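Local structure of titin (Homo sapiens, 3LCY) at residues A[10-21]-A[89-99]; A[34-42]-A[56-65]. The protein is a giant muscle protein that serves as elastic filament and scaffold of the sarcomere, and probably phosphorylates proteins through its kinase domain. One frame throughout, in Å; residues are numbered along the deposited sequence.

Interaction 1. Residues A[10-21]-A[89-99]; sequences IRKEMKDVTTKL and VETSSKLLLQA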
loop_
_atom_site.group_PDB
_atom_site.type_symbol
_atom_site.label_atom_id
_atom_site.label_comp_id
_atom_site.label_asym_id
_atom_site.label_seq_id
_atom_site.Cartn_x
_atom_site.Cartn_y
_atom_site.Cartn_z
ATOM N N ILE A 10 5.253 12.690 -26.454
ATOM C CA ILE A 10 4.183 11.910 -25.879
ATOM C C ILE A 10 2.913 12.015 -26.706
ATOM O O ILE A 10 2.418 13.096 -26.943
ATOM C CB ILE A 10 3.928 12.354 -24.427
ATOM C CG1 ILE A 10 5.130 11.986 -23.560
ATOM C CG2 ILE A 10 2.680 11.723 -23.879
ATOM C CD1 ILE A 10 5.291 12.814 -22.340
ATOM N N ARG A 11 2.396 10.870 -27.147
ATOM C CA ARG A 11 1.153 10.817 -27.910
ATOM C C ARG A 11 0.031 10.554 -26.930
ATOM O O ARG A 11 -0.989 11.210 -26.947
ATOM C CB ARG A 11 1.202 9.731 -28.965
ATOM C CG ARG A 11 1.958 10.132 -30.184
ATOM C CD ARG A 11 1.110 10.998 -31.064
ATOM N NE ARG A 11 1.872 11.580 -32.156
ATOM C CZ ARG A 11 2.094 10.982 -33.316
ATOM N NH1 ARG A 11 1.636 9.769 -33.547
ATOM N NH2 ARG A 11 2.788 11.597 -34.244
ATOM N N LYS A 12 0.257 9.587 -26.063
ATOM C CA LYS A 12 -0.649 9.243 -24.997
ATOM C C LYS A 12 0.196 9.164 -23.748
ATOM O O LYS A 12 1.146 8.418 -23.688
ATOM C CB LYS A 12 -1.321 7.909 -25.290
ATOM C CG LYS A 12 -2.297 7.433 -24.242
ATOM C CD LYS A 12 -1.652 6.453 -23.273
ATOM C CE LYS A 12 -2.568 6.149 -22.098
ATOM N NZ LYS A 12 -1.938 5.282 -21.085
ATOM N N GLU A 13 -0.133 9.967 -22.756
ATOM C CA GLU A 13 0.586 9.951 -21.498
ATOM C C GLU A 13 0.090 8.834 -20.602
ATOM O O GLU A 13 -0.994 8.328 -20.787
ATOM C CB GLU A 13 0.456 11.289 -20.799
ATOM C CG GLU A 13 -0.922 11.603 -20.337
ATOM C CD GLU A 13 -0.955 12.867 -19.561
ATOM O OE1 GLU A 13 -0.269 13.814 -19.971
ATOM O OE2 GLU A 13 -1.649 12.917 -18.535
ATOM N N MET A 14 0.885 8.462 -19.621
ATOM C CA MET A 14 0.491 7.414 -18.704
ATOM C C MET A 14 -0.709 7.817 -17.882
ATOM O O MET A 14 -0.871 8.966 -17.524
ATOM C CB MET A 14 1.637 7.028 -17.787
ATOM C CG MET A 14 2.651 6.154 -18.435
ATOM S SD MET A 14 3.779 5.502 -17.249
ATOM C CE MET A 14 2.979 3.980 -16.845
ATOM N N LYS A 15 -1.551 6.844 -17.597
ATOM C CA LYS A 15 -2.754 7.073 -16.850
ATOM C C LYS A 15 -2.782 6.208 -15.626
ATOM O O LYS A 15 -2.170 5.164 -15.579
ATOM C CB LYS A 15 -3.970 6.722 -17.695
ATOM C CG LYS A 15 -4.135 7.547 -18.911
ATOM C CD LYS A 15 -4.474 8.966 -18.573
ATOM C CE LYS A 15 -4.407 9.817 -19.809
ATOM N NZ LYS A 15 -5.003 11.143 -19.589
ATOM N N ASP A 16 -3.500 6.669 -14.623
ATOM C CA ASP A 16 -3.665 5.892 -13.402
ATOM C C ASP A 16 -4.385 4.586 -13.711
ATOM O O ASP A 16 -5.352 4.563 -14.471
ATOM C CB ASP A 16 -4.424 6.695 -12.345
ATOM C CG ASP A 16 -3.586 7.810 -11.751
ATOM O OD1 ASP A 16 -2.374 7.864 -12.048
ATOM O OD2 ASP A 16 -4.136 8.628 -10.985
ATOM N N VAL A 17 -3.900 3.497 -13.126
ATOM C CA VAL A 17 -4.453 2.175 -13.390
ATOM C C VAL A 17 -4.787 1.445 -12.096
ATOM O O VAL A 17 -4.015 1.479 -11.140
ATOM C CB VAL A 17 -3.473 1.317 -14.213
ATOM C CG1 VAL A 17 -3.919 -0.137 -14.237
ATOM C CG2 VAL A 17 -3.351 1.862 -15.623
ATOM N N THR A 18 -5.940 0.786 -12.071
ATOM C CA THR A 18 -6.339 0.002 -10.909
ATOM C C THR A 18 -6.435 -1.482 -11.244
ATOM O O THR A 18 -6.982 -1.866 -12.277
ATOM C CB THR A 18 -7.682 0.483 -10.324
ATOM O OG1 THR A 18 -7.939 -0.200 -9.092
ATOM C CG2 THR A 18 -8.820 0.215 -11.295
ATOM N N THR A 19 -5.890 -2.316 -10.364
ATOM C CA THR A 19 -5.937 -3.757 -10.558
ATOM C C THR A 19 -6.078 -4.466 -9.219
ATOM O O THR A 19 -5.690 -3.933 -8.178
ATOM C CB THR A 19 -4.675 -4.276 -11.268
ATOM O OG1 THR A 19 -4.931 -5.571 -11.824
ATOM C CG2 THR A 19 -3.515 -4.368 -10.290
ATOM N N LYS A 20 -6.637 -5.671 -9.250
ATOM C CA LYS A 20 -6.786 -6.466 -8.038
ATOM C C LYS A 20 -5.428 -6.952 -7.551
ATOM O O LYS A 20 -4.630 -7.474 -8.332
ATOM C CB LYS A 20 -7.707 -7.662 -8.282
ATOM C CG LYS A 20 -7.766 -8.635 -7.114
ATOM C CD LYS A 20 -8.514 -9.906 -7.480
ATOM C CE LYS A 20 -8.515 -10.897 -6.325
ATOM N NZ LYS A 20 -9.191 -12.175 -6.684
ATOM N N LEU A 21 -5.167 -6.770 -6.260
ATOM C CA LEU A 21 -3.917 -7.229 -5.669
ATOM C C LEU A 21 -3.720 -8.714 -5.954
ATOM O O LEU A 21 -4.610 -9.527 -5.707
ATOM C CB LEU A 21 -3.907 -6.968 -4.161
ATOM C CG LEU A 21 -2.661 -7.429 -3.400
ATOM C CD1 LEU A 21 -1.401 -6.842 -4.019
ATOM C CD2 LEU A 21 -2.757 -7.057 -1.930
ATOM N N VAL A 89 11.935 12.341 -22.774
ATOM C CA VAL A 89 10.684 12.773 -22.164
ATOM C C VAL A 89 10.366 11.864 -20.996
ATOM O O VAL A 89 10.855 10.747 -20.923
ATOM C CB VAL A 89 9.501 12.718 -23.137
ATOM C CG1 VAL A 89 9.748 13.603 -24.333
ATOM C CG2 VAL A 89 9.235 11.298 -23.558
ATOM N N GLU A 90 9.548 12.353 -20.080
ATOM C CA GLU A 90 9.167 11.581 -18.914
ATOM C C GLU A 90 7.657 11.586 -18.671
ATOM O O GLU A 90 6.991 12.591 -18.884
ATOM C CB GLU A 90 9.906 12.128 -17.696
ATOM C CG GLU A 90 9.298 11.776 -16.369
ATOM C CD GLU A 90 9.996 12.468 -15.225
ATOM O OE1 GLU A 90 11.220 12.657 -15.307
ATOM O OE2 GLU A 90 9.317 12.821 -14.243
ATOM N N THR A 91 7.124 10.458 -18.223
ATOM C CA THR A 91 5.699 10.349 -17.936
ATOM C C THR A 91 5.447 9.382 -16.783
ATOM O O THR A 91 6.030 8.299 -16.727
ATOM C CB THR A 91 4.903 9.900 -19.172
ATOM O OG1 THR A 91 3.557 9.598 -18.787
ATOM C CG2 THR A 91 5.536 8.666 -19.791
ATOM N N SER A 92 4.576 9.784 -15.864
ATOM C CA SER A 92 4.320 8.996 -14.665
ATOM C C SER A 92 2.833 8.858 -14.359
ATOM O O SER A 92 2.034 9.731 -14.695
ATOM C CB SER A 92 5.038 9.615 -13.465
ATOM O OG SER A 92 6.422 9.767 -13.721
ATOM N N SER A 93 2.477 7.751 -13.716
ATOM C CA SER A 93 1.111 7.515 -13.269
ATOM C C SER A 93 1.145 6.567 -12.077
ATOM O O SER A 93 2.197 6.020 -11.747
ATOM C CB SER A 93 0.259 6.936 -14.400
ATOM O OG SER A 93 0.647 5.609 -14.706
ATOM N N LYS A 94 0.004 6.376 -11.426
ATOM C CA LYS A 94 -0.041 5.551 -10.226
ATOM C C LYS A 94 -0.832 4.263 -10.407
ATOM O O LYS A 94 -1.751 4.189 -11.224
ATOM C CB LYS A 94 -0.606 6.344 -9.046
ATOM C CG LYS A 94 0.311 7.442 -8.546
ATOM C CD LYS A 94 -0.339 8.220 -7.418
ATOM C CE LYS A 94 0.606 9.268 -6.859
ATOM N NZ LYS A 94 -0.069 10.150 -5.870
ATOM N N LEU A 95 -0.464 3.251 -9.630
ATOM C CA LEU A 95 -1.177 1.982 -9.624
ATOM C C LEU A 95 -2.016 1.871 -8.359
ATOM O O LEU A 95 -1.489 1.930 -7.248
ATOM C CB LEU A 95 -0.194 0.814 -9.707
ATOM C CG LEU A 95 -0.794 -0.586 -9.559
ATOM C CD1 LEU A 95 -1.907 -0.804 -10.572
ATOM C CD2 LEU A 95 0.282 -1.657 -9.692
ATOM N N LEU A 96 -3.325 1.730 -8.530
ATOM C CA LEU A 96 -4.228 1.581 -7.396
ATOM C C LEU A 96 -4.640 0.123 -7.243
ATOM O O LEU A 96 -5.108 -0.504 -8.193
ATOM C CB LEU A 96 -5.463 2.472 -7.558
ATOM C CG LEU A 96 -5.287 3.982 -7.367
ATOM C CD1 LEU A 96 -4.315 4.565 -8.381
ATOM C CD2 LEU A 96 -6.629 4.684 -7.455
ATOM N N LEU A 97 -4.460 -0.415 -6.043
ATOM C CA LEU A 97 -4.774 -1.813 -5.788
ATOM C C LEU A 97 -6.202 -1.994 -5.291
ATOM O O LEU A 97 -6.821 -1.058 -4.782
ATOM C CB LEU A 97 -3.797 -2.408 -4.775
ATOM C CG LEU A 97 -2.322 -2.408 -5.175
ATOM C CD1 LEU A 97 -1.480 -3.042 -4.082
ATOM C CD2 LEU A 97 -2.121 -3.134 -6.496
ATOM N N GLN A 98 -6.715 -3.209 -5.447
ATOM C CA GLN A 98 -8.026 -3.568 -4.928
ATOM C C GLN A 98 -7.918 -4.839 -4.094
ATOM O O GLN A 98 -7.431 -5.865 -4.569
ATOM C CB GLN A 98 -9.023 -3.769 -6.070
ATOM C CG GLN A 98 -9.306 -2.517 -6.876
ATOM C CD GLN A 98 -10.197 -2.786 -8.071
ATOM O OE1 GLN A 98 -10.208 -2.022 -9.034
ATOM N NE2 GLN A 98 -10.948 -3.880 -8.015
ATOM N N ALA A 99 -8.364 -4.766 -2.845
ATOM C CA ALA A 99 -8.293 -5.910 -1.948
ATOM C C ALA A 99 -9.293 -5.773 -0.809
ATOM O O ALA A 99 -9.358 -4.735 -0.150
ATOM C CB ALA A 99 -6.882 -6.071 -1.402
#

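Interaction 2. Residues A[34-42]-A[56-65]; sequences RPLPDIKWY and MSSDGRTHTL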
loop_
_atom_site.group_PDB
_atom_site.type_symbol
_atom_site.label_atom_id
_atom_site.label_comp_id
_atom_site.label_asym_id
_atom_site.label_seq_id
_atom_site.Cartn_x
_atom_site.Cartn_y
_atom_site.Cartn_z
ATOM N N ARG A 34 12.455 9.873 -33.435
ATOM C CA ARG A 34 13.367 9.364 -34.432
ATOM C C ARG A 34 14.694 9.874 -34.043
ATOM O O ARG A 34 14.892 11.041 -33.991
ATOM C CB ARG A 34 13.034 9.926 -35.769
ATOM C CG ARG A 34 11.780 9.419 -36.351
ATOM C CD ARG A 34 11.194 10.458 -37.240
ATOM N NE ARG A 34 9.945 10.049 -37.830
ATOM C CZ ARG A 34 9.780 9.837 -39.125
ATOM N NH1 ARG A 34 10.800 10.001 -39.954
ATOM N NH2 ARG A 34 8.601 9.466 -39.591
ATOM N N PRO A 35 15.618 9.002 -33.743
ATOM C CA PRO A 35 15.432 7.574 -33.826
ATOM C C PRO A 35 14.413 7.098 -32.807
ATOM O O PRO A 35 14.010 7.846 -31.978
ATOM C CB PRO A 35 16.815 7.052 -33.493
ATOM C CG PRO A 35 17.496 8.101 -32.926
ATOM C CD PRO A 35 17.012 9.325 -33.493
ATOM N N LEU A 36 13.959 5.870 -32.914
ATOM C CA LEU A 36 12.922 5.419 -32.043
ATOM C C LEU A 36 13.520 5.483 -30.684
ATOM O O LEU A 36 14.690 5.299 -30.521
ATOM C CB LEU A 36 12.497 4.000 -32.371
ATOM C CG LEU A 36 11.923 3.622 -33.718
ATOM C CD1 LEU A 36 11.800 2.155 -33.885
ATOM C CD2 LEU A 36 10.647 4.203 -33.858
ATOM N N PRO A 37 12.708 5.795 -29.710
ATOM C CA PRO A 37 13.158 5.919 -28.343
ATOM C C PRO A 37 13.500 4.643 -27.603
ATOM O O PRO A 37 12.867 3.648 -27.753
ATOM C CB PRO A 37 11.970 6.595 -27.673
ATOM C CG PRO A 37 10.877 6.575 -28.664
ATOM C CD PRO A 37 11.260 5.767 -29.791
ATOM N N ASP A 38 14.504 4.717 -26.763
ATOM C CA ASP A 38 14.800 3.644 -25.869
ATOM C C ASP A 38 14.059 3.863 -24.561
ATOM O O ASP A 38 14.062 4.919 -24.036
ATOM C CB ASP A 38 16.285 3.543 -25.612
ATOM C CG ASP A 38 17.081 3.251 -26.856
ATOM O OD1 ASP A 38 17.921 4.091 -27.249
ATOM O OD2 ASP A 38 16.904 2.171 -27.446
ATOM N N ILE A 39 13.418 2.825 -24.067
ATOM C CA ILE A 39 12.606 2.867 -22.886
ATOM C C ILE A 39 13.243 2.342 -21.619
ATOM O O ILE A 39 13.834 1.323 -21.606
ATOM C CB ILE A 39 11.287 2.096 -23.113
ATOM C CG1 ILE A 39 10.532 2.626 -24.317
ATOM C CG2 ILE A 39 10.444 2.113 -21.921
ATOM C CD1 ILE A 39 10.362 4.047 -24.369
ATOM N N LYS A 40 13.089 3.107 -20.553
ATOM C CA LYS A 40 13.421 2.733 -19.207
ATOM C C LYS A 40 12.276 3.003 -18.243
ATOM O O LYS A 40 11.636 3.986 -18.325
ATOM C CB LYS A 40 14.670 3.444 -18.759
ATOM C CG LYS A 40 15.922 2.891 -19.321
ATOM C CD LYS A 40 17.075 3.813 -19.099
ATOM C CE LYS A 40 18.313 3.407 -19.871
ATOM N NZ LYS A 40 18.409 1.988 -20.098
ATOM N N TRP A 41 12.033 2.089 -17.327
ATOM C CA TRP A 41 11.007 2.245 -16.303
ATOM C C TRP A 41 11.649 2.486 -14.944
ATOM O O TRP A 41 12.664 1.874 -14.609
ATOM C CB TRP A 41 10.100 1.015 -16.267
ATOM C CG TRP A 41 9.364 0.793 -17.551
ATOM C CD1 TRP A 41 9.777 0.046 -18.614
ATOM C CD2 TRP A 41 8.082 1.330 -17.910
ATOM N NE1 TRP A 41 8.835 0.082 -19.612
ATOM C CE2 TRP A 41 7.787 0.861 -19.206
ATOM C CE3 TRP A 41 7.161 2.157 -17.262
ATOM C CZ2 TRP A 41 6.603 1.195 -19.867
ATOM C CZ3 TRP A 41 5.987 2.486 -17.921
ATOM C CH2 TRP A 41 5.720 2.005 -19.210
ATOM N N TYR A 42 11.056 3.381 -14.162
ATOM C CA TYR A 42 11.636 3.760 -12.880
ATOM C C TYR A 42 10.671 3.619 -11.711
ATOM O O TYR A 42 9.455 3.754 -11.862
ATOM C CB TYR A 42 12.205 5.178 -12.946
ATOM C CG TYR A 42 13.384 5.301 -13.882
ATOM C CD1 TYR A 42 13.211 5.696 -15.200
ATOM C CD2 TYR A 42 14.671 5.005 -13.449
ATOM C CE1 TYR A 42 14.287 5.801 -16.060
ATOM C CE2 TYR A 42 15.752 5.107 -14.301
ATOM C CZ TYR A 42 15.555 5.505 -15.606
ATOM O OH TYR A 42 16.631 5.609 -16.456
ATOM N N MET A 56 8.231 -6.012 -19.612
ATOM C CA MET A 56 8.278 -4.775 -20.377
ATOM C C MET A 56 8.080 -4.975 -21.867
ATOM O O MET A 56 8.775 -5.740 -22.486
ATOM C CB MET A 56 9.596 -4.068 -20.116
ATOM C CG MET A 56 9.995 -4.166 -18.684
ATOM S SD MET A 56 11.449 -3.268 -18.232
ATOM C CE MET A 56 11.247 -3.193 -16.479
ATOM N N SER A 57 7.135 -4.245 -22.435
ATOM C CA SER A 57 6.819 -4.354 -23.845
ATOM C C SER A 57 6.917 -3.039 -24.602
ATOM O O SER A 57 6.459 -2.017 -24.135
ATOM C CB SER A 57 5.419 -4.920 -24.013
ATOM O OG SER A 57 4.845 -4.521 -25.228
ATOM N N SER A 58 7.545 -3.071 -25.767
ATOM C CA SER A 58 7.600 -1.902 -26.618
ATOM C C SER A 58 7.644 -2.260 -28.097
ATOM O O SER A 58 8.359 -3.149 -28.499
ATOM C CB SER A 58 8.796 -1.044 -26.257
ATOM O OG SER A 58 8.646 0.239 -26.783
ATOM N N ASP A 59 6.895 -1.540 -28.910
ATOM C CA ASP A 59 6.939 -1.746 -30.337
ATOM C C ASP A 59 7.611 -0.549 -30.978
ATOM O O ASP A 59 7.651 -0.418 -32.185
ATOM C CB ASP A 59 5.543 -1.977 -30.904
ATOM C CG ASP A 59 4.656 -0.788 -30.754
ATOM O OD1 ASP A 59 5.129 0.248 -30.305
ATOM O OD2 ASP A 59 3.479 -0.888 -31.092
ATOM N N GLY A 60 8.135 0.322 -30.135
ATOM C CA GLY A 60 8.763 1.560 -30.547
ATOM C C GLY A 60 7.839 2.760 -30.479
ATOM O O GLY A 60 8.281 3.878 -30.581
ATOM N N ARG A 61 6.548 2.516 -30.324
ATOM C CA ARG A 61 5.565 3.578 -30.172
ATOM C C ARG A 61 4.786 3.449 -28.862
ATOM O O ARG A 61 4.646 4.402 -28.117
ATOM C CB ARG A 61 4.606 3.605 -31.356
ATOM C CG ARG A 61 5.294 3.778 -32.681
ATOM C CD ARG A 61 4.320 3.715 -33.835
ATOM N NE ARG A 61 3.778 5.021 -34.188
ATOM C CZ ARG A 61 2.537 5.408 -33.921
ATOM N NH1 ARG A 61 1.706 4.590 -33.295
ATOM N NH2 ARG A 61 2.125 6.612 -34.281
ATOM N N THR A 62 4.289 2.251 -28.594
ATOM C CA THR A 62 3.516 2.007 -27.396
ATOM C C THR A 62 4.352 1.252 -26.404
ATOM O O THR A 62 4.864 0.191 -26.703
ATOM C CB THR A 62 2.266 1.191 -27.692
ATOM O OG1 THR A 62 1.510 1.842 -28.703
ATOM C CG2 THR A 62 1.424 1.074 -26.452
ATOM N N HIS A 63 4.485 1.808 -25.214
ATOM C CA HIS A 63 5.301 1.178 -24.200
ATOM C C HIS A 63 4.496 0.801 -22.974
ATOM O O HIS A 63 3.900 1.637 -22.325
ATOM C CB HIS A 63 6.457 2.099 -23.866
ATOM C CG HIS A 63 6.949 2.856 -25.052
ATOM N ND1 HIS A 63 7.515 2.237 -26.140
ATOM C CD2 HIS A 63 6.920 4.175 -25.347
ATOM C CE1 HIS A 63 7.828 3.139 -27.045
ATOM N NE2 HIS A 63 7.482 4.323 -26.587
ATOM N N THR A 64 4.515 -0.483 -22.666
ATOM C CA THR A 64 3.750 -1.024 -21.573
ATOM C C THR A 64 4.598 -1.753 -20.561
ATOM O O THR A 64 5.435 -2.553 -20.905
ATOM C CB THR A 64 2.661 -1.997 -22.077
ATOM O OG1 THR A 64 1.890 -1.371 -23.096
ATOM C CG2 THR A 64 1.736 -2.383 -20.959
ATOM N N LEU A 65 4.354 -1.456 -19.298
ATOM C CA LEU A 65 4.973 -2.159 -18.183
ATOM C C LEU A 65 3.924 -3.017 -17.492
ATOM O O LEU A 65 2.834 -2.541 -17.175
ATOM C CB LEU A 65 5.577 -1.171 -17.183
ATOM C CG LEU A 65 6.056 -1.776 -15.859
ATOM C CD1 LEU A 65 7.206 -2.741 -16.092
ATOM C CD2 LEU A 65 6.459 -0.692 -14.869
HETATM O O HOH W 1 8.628 -0.896 -22.200
#

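Interaction 1. Residues A[10-21]-A[89-99]
The carboxylate of D16 accepts the backbone N-H of K94 from above its plane, 41° out of it, with K94 N 2.9 Å from OD1. The Q98 side chain crosses T18 at about a right angle, its amide OE1 2.9 Å from T18 OG1. That hydroxyl, set opposite its own backbone N (chi1 -173°), also has L96 O at 3.0 Å, which leaves its single proton two acceptors in reach. S93 OG donates to K15 O from above the carbonyl plane, at 3.0 Å. Nearby, the N-H of M14 points almost straight at T91 OG1 (3.0 Å, 165°), while the M14 side chain crosses T91 and sets CB between the hydroxyls of T91 and S93. Backbone bonds carry the pairing onward from V17 N to K94 O, through L96 N to V17 O and T19 N to L96 O, to L21 N with Q98 O; Q98 N to T19 O is weak. V17, T19, L95 and L97 share one face of the sheet, where L95 CD1 lies 3.9 Å from T19 CG2. Farther along, L21 CD1 meets L97 CD1 at 3.8 Å. The first strand is split, and its second half (A', 17-20) pairs parallel with the last (G, 88-103), as in I-set and V-set immunoglobulin domains.

Interaction 2. Residues A[34-42]-A[56-65]
W41 and L65 meet between the two sheets of the immunoglobulin sandwich, where strand 38-42 (C) faces the hairpin of 56-58 (D) and 62-65 (E). The CB of L65 sits squarely over the six-membered ring of W41, 3.4 Å from its centroid, a CH-pi contact made as the two side chains slide past each other in opposite directions. Near the plane of the indole, H63 O comes to 3.6 Å from CH2 at the ring edge. M56 adds an oblique Met-aromatic contact, SD lying 3.7 Å from W41 CD1. Two residues earlier on the strand, I39 places CD1 over the centre of the H63 imidazole, 3.5 Å from the centroid; bringing CG1 beside the backbone N (chi1 -56°) lets the branch reach the ring. R61 O lies over the opposite face, offset toward the rim, so the imidazole is sandwiched, and its NE2 is held by I31 O. At the hairpin turn P37 CD rests 3.6 Å from G60 O, while D59 OD1 accepts the N-H groups of R61 (the Asx turn) and T62 from opposite faces of its carboxylate plane, together an Asx motif. On the indole edge, W41 NE1 donates to an in-plane water at 2.8 Å, which donates in turn to S57 O.

From the N terminus, the chain leaves strand 6-10 of the four-stranded sheet, turns at R11 and crosses to the other sheet as strand 17-20. Strands 24-34 and 38-43 then place one strand in each sheet. Interaction 2 closes a short loop when the hairpin 54-58/62-68 returns to face strand 38-43 across the sandwich, tying the two sheets face to face. Interaction 1 closes last, when strand 88-103 reaches back to 10-21, so interaction 2 is nested inside its loop. The two meet in the interior, where M14 CE packs 3.5 Å from W41 CZ3. Strand 88-103 continues onward and pairs with strand 121-130 beyond.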